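Local coordinates for protein tyrosine recombinase XerH (Helicobacter pylori, PDB 5JK0) that cuts and rejoins DNA at specific sites as a tyrosine recombinase taking part in chromosome segregation, at residues D[25-28]-D[29-32]; D[136-139]-D[140-144]; D[195-198]-D[199-203]; D[292-295]-D[296-300]. All blocks are in the same frame, centred on the assembly; numbering follows the deposited sequence.

How the contacts relate
Contacts 1 and 2 lie in the N-terminal SAM-like domain and touch each other, Y26 CB lying 3.9 Å from Y139 CE1; contacts 3 and 4 belong to the tyrosine recombinase domain, on the opposite side of the chain's centre, where N201 ND2 comes within 3.5 Å of Q292 OE1. All four are local. Contacts 1 and 3 sit at helix ends and reach DNA phosphates, through K27 and the S32 amide in one and R200 in the other. Contacts 2 and 4 lie in the C-terminal parts of their helices and pair an apolar face, partly aromatic in contact 2, with a more polar one. Contact 3 is the most buried, though its chemistry is largely that of arginines.

Contact 1. Residues D[25-28]-D[29-32]; sequences RYKC and TSLS. With nucleotides of chain G.
At the DNA-facing C-terminal end of helix 12-30, the Y26 carbonyl is gripped by the last helical residues. Besides the S30 amide, Y26 O accepts two hydroxyls, T29 OG1 at 2.8 Å and S30 OG at 2.9 Å. Both hydroxyls sit between their own backbone N and carbonyl carbon (chi1 62° and 61°), which folds them back onto the preceding turn, and each approaches tilted out of the carbonyl plane. S30 CB lies over one face of the Y26 ring, 4.2 Å from its centroid, in a CH-pi contact. The helix closes with L31 N bonded to K27 O at 2.8 Å, and L31 is the first residue to leave helical geometry.

This end belongs to the SAM-like DNA-binding domain of the integrase family, and it meets two successive phosphates of chain G. Bends at chi2 and chi3 carry the K27 chain across L31, CE coming 4.1 Å from CG, and its NZ bonds OP2 of DT19 at 2.7 Å. One nucleotide on, the S32 amide donates to OP2 of DT20 at 3.0 Å, while L31 CD2 rests against the backbone that joins them, near OP2 of DT20 and O5' of DT19. C28 turns instead to L46, L70 and I73.

Contact 2. Residues D[136-139]-D[140-144]; sequences LFSY and IDKQN
Apolar contact between L136, F137 and I140 lines the inner side of the last turns of helix 123-143. I140 CD1 reaches two residues of the preceding turn, 4.2 Å from L136 CG and 4.0 Å from F137 CD1, and the F137 and I140 side chains run side by side in the same direction. Beyond them, L136 meets I20 and F23 of helix 12-30, and F137 makes an edge-to-face pair with Y154.

A second, CH-pi contact joins Y139 to Q143. With CG anti to the backbone N (chi1 177°), the tyrosine ring stands out from the helix toward helix 12-30, and Q143 CG settles over one face, 3.8 Å from the centroid; ring and amide planes are 33° apart. Y139 also packs edge-to-face with F23.

Polar bonds complete the set. The extended K142 chain runs past S138 O and offers NZ to S138 OG, a weak bond of 3.2 Å. D141 sends its carboxylate outward to the backbone amides of Y154 and N155, and its CG passes close to F137 O. Near the C-terminal end of the helix, N144 ND2 returns to I140 O at 2.6 Å in a nearly straight bond (176°), from above the carbonyl plane. Its OD1 accepts the Y152 amide. With asparagine and aspartate tying the two together, these last turns lead into the segment that follows, in the all-helical SAM-like domain.

Contact 3. Residues D[195-198]-D[199-203]; sequences AKVR and ARNRL. With nucleotides of chain H.
R198 and R202, one turn apart, lay their guanidinium groups over each other with the planes 31° apart. R198 NH2 stands 3.1 Å above the centre of the R202 group, and the same atom is 3.1 Å from R202 NH1. The two side chains get there differently: R198 is extended, with CG anti to the backbone N (chi1 -173°), whereas R202 bends at chi3 and comes up from the next turn. This closeness of like charges is probably eased by D189, whose carboxylate forms a salt bridge with R202 NH2 and whose backbone carbonyl accepts R198 NH1.

The pair sits on the first turn of helix 198-211 in the tyrosine recombinase domain, with V197 at the N-cap position. V197 O takes the N201 amide at 2.9 Å, and R198 O takes that of R202. On a different side of this turn R200 is held flat by what meets its edge: its NE donates to N201 OD1 at 3.0 Å, almost along the C=O axis of the amide, while NH2 donates to OP2 of DG4 in chain H at 2.7 Å and NH1 adds a weak bond to the same oxygen. C277 O takes NH1 as well. V197 CG1 lies 3.4 Å from R200 NH2, against the guanidinium that faces the phosphate. N201 ND2, on the far side of the amide from R200, donates to the hydroxyl of Y288 on helix 286-300.

Contact 4. Residues D[292-295]-D[296-300]; sequences QVER and IINFA
Helix 286-300 runs through both segments with regular i to i+4 bonds, I297 N to V293 O at 3.0 Å in the carbonyl plane, followed by N298 N to E294 O and F299 N to R295 O. This helix is part of the tyrosine recombinase domain. One side faces helices 178-190 and 198-211, and V293 stands about 9 Å, side chain to side chain, from H310, a predicted active-site residue.

On the buried side V293 and I297 meet branch to branch. V293 CG1 is anti to the backbone N (chi1 167°), which sets it against I297 CD1 at 3.8 Å. I297 in turn points CG1 anti to its carbonyl carbon and beside the backbone N, carrying this arm back alongside the preceding turn, where CG1 lies 3.2 Å from V293 O. I296 repeats this posture one residue earlier: its CG1 comes 3.2 Å from Q292 O. Their outer partners differ, since I296 meets F184 and S187 of helix 178-190 and I205 of helix 198-211, while I297 meets F184, L302 and N307.

The more polar side carries E294 and N298, whose carboxylate and amide planes are 55° apart. Both serve R303: E294 OE2 forms a salt bridge with its NH1 and N298 OD1 accepts a hydrogen bond from the same nitrogen, so one guanidinium ties two successive turns together. R295 is extended and sends its NH2 to E192 O. Within the E294-N298 pair, the amide nitrogen N298 ND2 rests 3.8 Å from the E294 CG methylene.

Contact 1. Residues D[25-28]-D[29-32]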
# COMPACT_ATOMS: atom_id res chain seq x y z
N ARG D 25 27.21 -21.17 -7.79
CA ARG D 25 28.04 -21.96 -6.90
C ARG D 25 28.03 -21.36 -5.50
O ARG D 25 28.04 -22.08 -4.50
CB ARG D 25 29.48 -22.06 -7.42
CG ARG D 25 30.34 -23.04 -6.63
CD ARG D 25 31.80 -22.96 -7.01
NE ARG D 25 32.58 -24.04 -6.41
CZ ARG D 25 33.09 -24.01 -5.19
NH1 ARG D 25 33.78 -25.04 -4.72
NH2 ARG D 25 32.91 -22.94 -4.42
N TYR D 26 28.02 -20.03 -5.44
CA TYR D 26 27.96 -19.33 -4.16
C TYR D 26 26.66 -19.62 -3.43
O TYR D 26 26.65 -19.81 -2.22
CB TYR D 26 28.12 -17.82 -4.37
CG TYR D 26 27.65 -17.00 -3.19
CD1 TYR D 26 28.37 -16.98 -2.00
CD2 TYR D 26 26.48 -16.26 -3.26
CE1 TYR D 26 27.93 -16.24 -0.92
CE2 TYR D 26 26.04 -15.51 -2.19
CZ TYR D 26 26.77 -15.50 -1.02
OH TYR D 26 26.34 -14.76 0.06
N LYS D 27 25.56 -19.65 -4.18
CA LYS D 27 24.25 -19.93 -3.60
C LYS D 27 24.19 -21.35 -3.07
O LYS D 27 23.55 -21.61 -2.05
CB LYS D 27 23.15 -19.69 -4.63
CG LYS D 27 23.11 -18.28 -5.19
CD LYS D 27 23.00 -17.24 -4.09
CE LYS D 27 21.66 -17.32 -3.37
NZ LYS D 27 21.53 -16.26 -2.33
N CYS D 28 24.86 -22.27 -3.75
CA CYS D 28 24.88 -23.67 -3.32
C CYS D 28 25.56 -23.83 -1.96
O CYS D 28 25.22 -24.73 -1.20
CB CYS D 28 25.59 -24.54 -4.36
SG CYS D 28 24.60 -24.90 -5.83
N THR D 29 26.52 -22.96 -1.67
CA THR D 29 27.25 -23.03 -0.41
C THR D 29 26.62 -22.16 0.67
O THR D 29 26.84 -22.39 1.86
CB THR D 29 28.72 -22.60 -0.60
OG1 THR D 29 28.78 -21.24 -1.05
CG2 THR D 29 29.41 -23.50 -1.62
N SER D 30 25.83 -21.17 0.26
CA SER D 30 25.23 -20.24 1.20
C SER D 30 23.80 -20.64 1.58
O SER D 30 23.38 -20.44 2.72
CB SER D 30 25.24 -18.82 0.63
OG SER D 30 24.49 -18.74 -0.57
N LEU D 31 23.06 -21.18 0.63
CA LEU D 31 21.70 -21.64 0.90
C LEU D 31 21.72 -22.91 1.74
O LEU D 31 22.76 -23.57 1.86
CB LEU D 31 20.92 -21.87 -0.39
CG LEU D 31 20.61 -20.63 -1.23
CD1 LEU D 31 19.89 -21.01 -2.52
CD2 LEU D 31 19.80 -19.62 -0.43
N SER D 32 20.58 -23.26 2.32
CA SER D 32 20.49 -24.38 3.25
C SER D 32 20.82 -25.73 2.60
O SER D 32 20.30 -26.06 1.54
CB SER D 32 19.09 -24.44 3.87
OG SER D 32 18.98 -25.54 4.76
P DT G 20 17.74 -20.81 3.82
OP1 DT G 20 18.28 -21.11 5.16
OP2 DT G 20 18.57 -21.06 2.62
O5' DT G 20 16.36 -21.59 3.62
C5' DT G 20 15.35 -21.49 4.62
C4' DT G 20 14.04 -22.09 4.13
O4' DT G 20 13.52 -21.31 3.03
C3' DT G 20 14.14 -23.53 3.61
O3' DT G 20 13.37 -24.40 4.44
C2' DT G 20 13.58 -23.47 2.18
C1' DT G 20 12.81 -22.16 2.18
N1 DT G 20 12.72 -21.52 0.83
C2 DT G 20 11.48 -21.34 0.26
O2 DT G 20 10.44 -21.68 0.79
N3 DT G 20 11.51 -20.74 -0.98
C4 DT G 20 12.62 -20.32 -1.68
O4 DT G 20 12.54 -19.79 -2.78
C5 DT G 20 13.89 -20.54 -1.02
C7 DT G 20 15.16 -20.12 -1.68
C6 DT G 20 13.87 -21.12 0.19
P DT G 19 18.84 -15.23 -0.04
OP1 DT G 19 19.80 -14.24 0.48
OP2 DT G 19 19.07 -15.87 -1.35
O5' DT G 19 18.67 -16.41 1.04
C5' DT G 19 18.37 -16.08 2.39
C4' DT G 19 17.29 -17.00 2.96
O4' DT G 19 16.00 -16.60 2.44
C3' DT G 19 17.45 -18.49 2.63
O3' DT G 19 17.32 -19.26 3.81
C2' DT G 19 16.32 -18.76 1.64
C1' DT G 19 15.27 -17.75 2.10
N1 DT G 19 14.29 -17.39 1.04
C2 DT G 19 12.95 -17.59 1.27
O2 DT G 19 12.51 -18.06 2.31
N3 DT G 19 12.13 -17.23 0.24
C4 DT G 19 12.51 -16.70 -0.98
O4 DT G 19 11.69 -16.40 -1.85
C5 DT G 19 13.93 -16.51 -1.16
C7 DT G 19 14.46 -15.94 -2.44
C6 DT G 19 14.74 -16.87 -0.15

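Contact 2. Residues D[136-139]-D[140-144]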
# COMPACT_ATOMS: atom_id res chain seq x y z
N LEU D 136 21.85 -11.74 -8.82
CA LEU D 136 22.98 -11.96 -9.72
C LEU D 136 23.84 -10.71 -9.86
O LEU D 136 25.06 -10.77 -9.71
CB LEU D 136 22.49 -12.40 -11.10
CG LEU D 136 23.57 -12.55 -12.17
CD1 LEU D 136 24.58 -13.61 -11.78
CD2 LEU D 136 22.95 -12.87 -13.53
N PHE D 137 23.21 -9.58 -10.15
CA PHE D 137 23.94 -8.34 -10.42
C PHE D 137 24.39 -7.64 -9.13
O PHE D 137 25.30 -6.81 -9.16
CB PHE D 137 23.10 -7.40 -11.28
CG PHE D 137 22.89 -7.91 -12.68
CD1 PHE D 137 23.86 -7.70 -13.65
CD2 PHE D 137 21.74 -8.59 -13.02
CE1 PHE D 137 23.69 -8.17 -14.94
CE2 PHE D 137 21.56 -9.07 -14.31
CZ PHE D 137 22.53 -8.86 -15.27
N SER D 138 23.75 -7.98 -8.02
CA SER D 138 24.24 -7.52 -6.72
C SER D 138 25.53 -8.26 -6.40
O SER D 138 26.46 -7.69 -5.82
CB SER D 138 23.20 -7.77 -5.62
OG SER D 138 23.72 -7.41 -4.34
N TYR D 139 25.59 -9.52 -6.80
CA TYR D 139 26.77 -10.35 -6.62
C TYR D 139 27.92 -9.87 -7.49
O TYR D 139 29.07 -9.82 -7.05
CB TYR D 139 26.43 -11.81 -6.93
CG TYR D 139 27.61 -12.76 -6.85
CD1 TYR D 139 27.99 -13.33 -5.64
CD2 TYR D 139 28.33 -13.10 -7.99
CE1 TYR D 139 29.07 -14.20 -5.57
CE2 TYR D 139 29.40 -13.97 -7.92
CZ TYR D 139 29.77 -14.52 -6.71
OH TYR D 139 30.83 -15.38 -6.65
N ILE D 140 27.61 -9.51 -8.74
CA ILE D 140 28.63 -9.03 -9.67
C ILE D 140 29.23 -7.71 -9.19
O ILE D 140 30.44 -7.49 -9.29
CB ILE D 140 28.06 -8.85 -11.09
CG1 ILE D 140 27.55 -10.20 -11.63
CG2 ILE D 140 29.11 -8.28 -12.02
CD1 ILE D 140 26.94 -10.11 -13.01
N ASP D 141 28.38 -6.83 -8.66
CA ASP D 141 28.83 -5.55 -8.13
C ASP D 141 29.80 -5.71 -6.96
O ASP D 141 30.62 -4.84 -6.70
CB ASP D 141 27.64 -4.69 -7.68
CG ASP D 141 26.84 -4.15 -8.85
OD1 ASP D 141 27.36 -4.16 -9.99
OD2 ASP D 141 25.69 -3.70 -8.62
N LYS D 142 29.69 -6.83 -6.25
CA LYS D 142 30.46 -7.06 -5.04
C LYS D 142 31.67 -7.96 -5.26
O LYS D 142 32.48 -8.15 -4.35
CB LYS D 142 29.58 -7.66 -3.95
CG LYS D 142 28.43 -6.76 -3.51
CD LYS D 142 27.45 -7.52 -2.64
CE LYS D 142 26.23 -6.67 -2.31
NZ LYS D 142 25.22 -7.45 -1.53
N GLN D 143 31.80 -8.52 -6.46
CA GLN D 143 32.87 -9.48 -6.72
C GLN D 143 33.71 -9.14 -7.95
O GLN D 143 34.59 -9.91 -8.33
CB GLN D 143 32.30 -10.89 -6.87
CG GLN D 143 31.52 -11.39 -5.66
CD GLN D 143 32.36 -11.46 -4.40
OE1 GLN D 143 33.58 -11.62 -4.46
NE2 GLN D 143 31.71 -11.34 -3.25
N ASN D 144 33.44 -8.00 -8.58
CA ASN D 144 34.25 -7.59 -9.73
C ASN D 144 35.18 -6.44 -9.38
O ASN D 144 34.82 -5.54 -8.62
CB ASN D 144 33.35 -7.21 -10.91
CG ASN D 144 32.91 -5.76 -10.88
OD1 ASN D 144 33.59 -4.88 -11.41
ND2 ASN D 144 31.76 -5.50 -10.27

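Contact 3. Residues D[195-198]-D[199-203]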
# COMPACT_ATOMS: atom_id res chain seq x y z
N ALA D 195 -2.34 -54.03 -0.53
CA ALA D 195 -1.91 -54.49 0.79
C ALA D 195 -0.47 -54.09 1.10
O ALA D 195 -0.07 -54.04 2.26
CB ALA D 195 -2.06 -56.00 0.88
N LYS D 196 0.30 -53.79 0.06
CA LYS D 196 1.70 -53.44 0.22
C LYS D 196 1.90 -52.00 0.69
O LYS D 196 2.93 -51.66 1.26
CB LYS D 196 2.46 -53.67 -1.08
N VAL D 197 0.91 -51.14 0.43
CA VAL D 197 1.05 -49.72 0.74
C VAL D 197 -0.08 -49.16 1.59
O VAL D 197 -0.02 -48.00 2.01
CB VAL D 197 1.13 -48.88 -0.56
CG1 VAL D 197 2.23 -49.40 -1.47
CG2 VAL D 197 -0.21 -48.87 -1.27
N ARG D 198 -1.11 -49.96 1.86
CA ARG D 198 -2.28 -49.46 2.57
C ARG D 198 -1.98 -49.05 4.01
O ARG D 198 -2.39 -47.98 4.46
CB ARG D 198 -3.40 -50.50 2.56
CG ARG D 198 -4.72 -49.98 3.12
CD ARG D 198 -5.86 -50.93 2.85
NE ARG D 198 -7.15 -50.35 3.23
CZ ARG D 198 -7.73 -50.53 4.42
NH1 ARG D 198 -8.89 -49.95 4.67
NH2 ARG D 198 -7.14 -51.27 5.34
N ALA D 199 -1.25 -49.90 4.72
CA ALA D 199 -0.90 -49.63 6.11
C ALA D 199 -0.02 -48.39 6.23
O ALA D 199 -0.25 -47.53 7.08
CB ALA D 199 -0.21 -50.84 6.73
N ARG D 200 0.98 -48.31 5.36
CA ARG D 200 1.94 -47.20 5.38
C ARG D 200 1.28 -45.87 5.04
O ARG D 200 1.48 -44.87 5.73
CB ARG D 200 3.08 -47.48 4.41
CG ARG D 200 4.12 -46.38 4.33
CD ARG D 200 5.04 -46.59 3.14
NE ARG D 200 4.31 -46.52 1.88
CZ ARG D 200 4.82 -46.87 0.70
NH1 ARG D 200 6.07 -47.31 0.62
NH2 ARG D 200 4.08 -46.77 -0.40
N ASN D 201 0.51 -45.86 3.96
CA ASN D 201 -0.09 -44.63 3.46
C ASN D 201 -1.18 -44.08 4.38
O ASN D 201 -1.28 -42.87 4.58
CB ASN D 201 -0.66 -44.84 2.06
CG ASN D 201 0.43 -45.11 1.03
OD1 ASN D 201 1.58 -45.38 1.39
ND2 ASN D 201 0.07 -45.04 -0.24
N ARG D 202 -2.00 -44.97 4.94
CA ARG D 202 -3.05 -44.55 5.86
C ARG D 202 -2.46 -43.91 7.10
O ARG D 202 -2.92 -42.86 7.55
CB ARG D 202 -3.94 -45.73 6.25
CG ARG D 202 -4.93 -46.14 5.17
CD ARG D 202 -6.09 -46.92 5.76
NE ARG D 202 -5.65 -48.12 6.46
CZ ARG D 202 -6.42 -48.84 7.26
NH1 ARG D 202 -5.94 -49.93 7.86
NH2 ARG D 202 -7.68 -48.48 7.48
N LEU D 203 -1.42 -44.53 7.66
CA LEU D 203 -0.76 -44.01 8.84
C LEU D 203 -0.10 -42.66 8.56
O LEU D 203 -0.15 -41.75 9.39
CB LEU D 203 0.29 -45.00 9.36
CG LEU D 203 1.10 -44.57 10.58
CD1 LEU D 203 0.19 -44.28 11.77
CD2 LEU D 203 2.14 -45.62 10.94
P DG H 4 6.53 -47.06 -3.51
OP1 DG H 4 7.99 -47.11 -3.35
OP2 DG H 4 5.65 -47.52 -2.42
O5' DG H 4 6.09 -45.56 -3.89
C5' DG H 4 7.08 -44.53 -4.02
C4' DG H 4 7.79 -44.63 -5.36
O4' DG H 4 6.83 -44.83 -6.42
C3' DG H 4 8.55 -43.38 -5.78
O3' DG H 4 9.84 -43.37 -5.19
C2' DG H 4 8.63 -43.53 -7.29
C1' DG H 4 7.35 -44.32 -7.63
N9 DG H 4 6.31 -43.52 -8.28
C8 DG H 4 5.01 -43.36 -7.87
N7 DG H 4 4.31 -42.59 -8.65
C5 DG H 4 5.20 -42.20 -9.65
C6 DG H 4 5.01 -41.36 -10.77
O6 DG H 4 3.97 -40.78 -11.12
N1 DG H 4 6.17 -41.23 -11.52
C2 DG H 4 7.37 -41.84 -11.23
N2 DG H 4 8.38 -41.59 -12.07
N3 DG H 4 7.57 -42.63 -10.18
C4 DG H 4 6.44 -42.77 -9.43
O HOH W 1 2.01 -51.14 3.97

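Contact 4. Residues D[292-295]-D[296-300]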
# COMPACT_ATOMS: atom_id res chain seq x y z
N GLN D 292 -1.41 -39.35 -3.35
CA GLN D 292 -2.25 -40.19 -2.50
C GLN D 292 -3.31 -39.36 -1.78
O GLN D 292 -4.43 -39.83 -1.55
CB GLN D 292 -1.40 -40.96 -1.49
CG GLN D 292 -0.50 -42.01 -2.12
CD GLN D 292 -1.28 -43.10 -2.83
OE1 GLN D 292 -2.31 -43.55 -2.34
NE2 GLN D 292 -0.79 -43.52 -3.99
N VAL D 293 -2.95 -38.13 -1.42
CA VAL D 293 -3.88 -37.23 -0.74
C VAL D 293 -4.97 -36.75 -1.70
O VAL D 293 -6.16 -36.81 -1.37
CB VAL D 293 -3.14 -36.02 -0.14
CG1 VAL D 293 -4.14 -34.94 0.27
CG2 VAL D 293 -2.29 -36.45 1.04
N GLU D 294 -4.56 -36.27 -2.87
CA GLU D 294 -5.49 -35.79 -3.88
C GLU D 294 -6.48 -36.88 -4.29
O GLU D 294 -7.65 -36.61 -4.56
CB GLU D 294 -4.74 -35.28 -5.11
CG GLU D 294 -5.64 -34.73 -6.21
CD GLU D 294 -4.94 -34.62 -7.55
OE1 GLU D 294 -3.93 -35.34 -7.75
OE2 GLU D 294 -5.39 -33.83 -8.40
N ARG D 295 -5.99 -38.12 -4.34
CA ARG D 295 -6.80 -39.27 -4.72
C ARG D 295 -7.94 -39.50 -3.73
O ARG D 295 -9.05 -39.84 -4.13
CB ARG D 295 -5.92 -40.51 -4.82
CG ARG D 295 -6.66 -41.79 -5.19
CD ARG D 295 -5.68 -42.92 -5.47
NE ARG D 295 -6.35 -44.19 -5.66
CZ ARG D 295 -6.52 -45.09 -4.70
NH1 ARG D 295 -6.07 -44.86 -3.47
NH2 ARG D 295 -7.15 -46.23 -4.96
N ILE D 296 -7.66 -39.32 -2.45
CA ILE D 296 -8.67 -39.49 -1.41
C ILE D 296 -9.65 -38.33 -1.42
O ILE D 296 -10.85 -38.51 -1.19
CB ILE D 296 -8.02 -39.62 -0.01
CG1 ILE D 296 -7.07 -40.81 0.02
CG2 ILE D 296 -9.08 -39.77 1.06
CD1 ILE D 296 -6.45 -41.05 1.38
N ILE D 297 -9.14 -37.13 -1.69
CA ILE D 297 -9.96 -35.93 -1.76
C ILE D 297 -11.00 -36.03 -2.88
O ILE D 297 -12.17 -35.71 -2.68
CB ILE D 297 -9.09 -34.68 -1.96
CG1 ILE D 297 -8.23 -34.43 -0.72
CG2 ILE D 297 -9.95 -33.46 -2.24
CD1 ILE D 297 -7.34 -33.22 -0.82
N ASN D 298 -10.56 -36.48 -4.05
CA ASN D 298 -11.46 -36.67 -5.18
C ASN D 298 -12.52 -37.72 -4.88
O ASN D 298 -13.68 -37.58 -5.27
CB ASN D 298 -10.68 -37.06 -6.44
CG ASN D 298 -9.80 -35.94 -6.95
OD1 ASN D 298 -10.04 -34.77 -6.67
ND2 ASN D 298 -8.77 -36.30 -7.71
N PHE D 299 -12.11 -38.77 -4.18
CA PHE D 299 -13.01 -39.86 -3.81
C PHE D 299 -14.08 -39.37 -2.84
O PHE D 299 -15.19 -39.91 -2.81
CB PHE D 299 -12.22 -41.01 -3.19
CG PHE D 299 -13.07 -42.17 -2.75
CD1 PHE D 299 -13.54 -43.09 -3.67
CD2 PHE D 299 -13.41 -42.33 -1.42
CE1 PHE D 299 -14.32 -44.16 -3.27
CE2 PHE D 299 -14.19 -43.39 -1.01
CZ PHE D 299 -14.65 -44.30 -1.93
N ALA D 300 -13.75 -38.36 -2.06
CA ALA D 300 -14.68 -37.80 -1.08
C ALA D 300 -15.49 -36.65 -1.68
O ALA D 300 -16.41 -36.13 -1.06
CB ALA D 300 -13.93 -37.32 0.15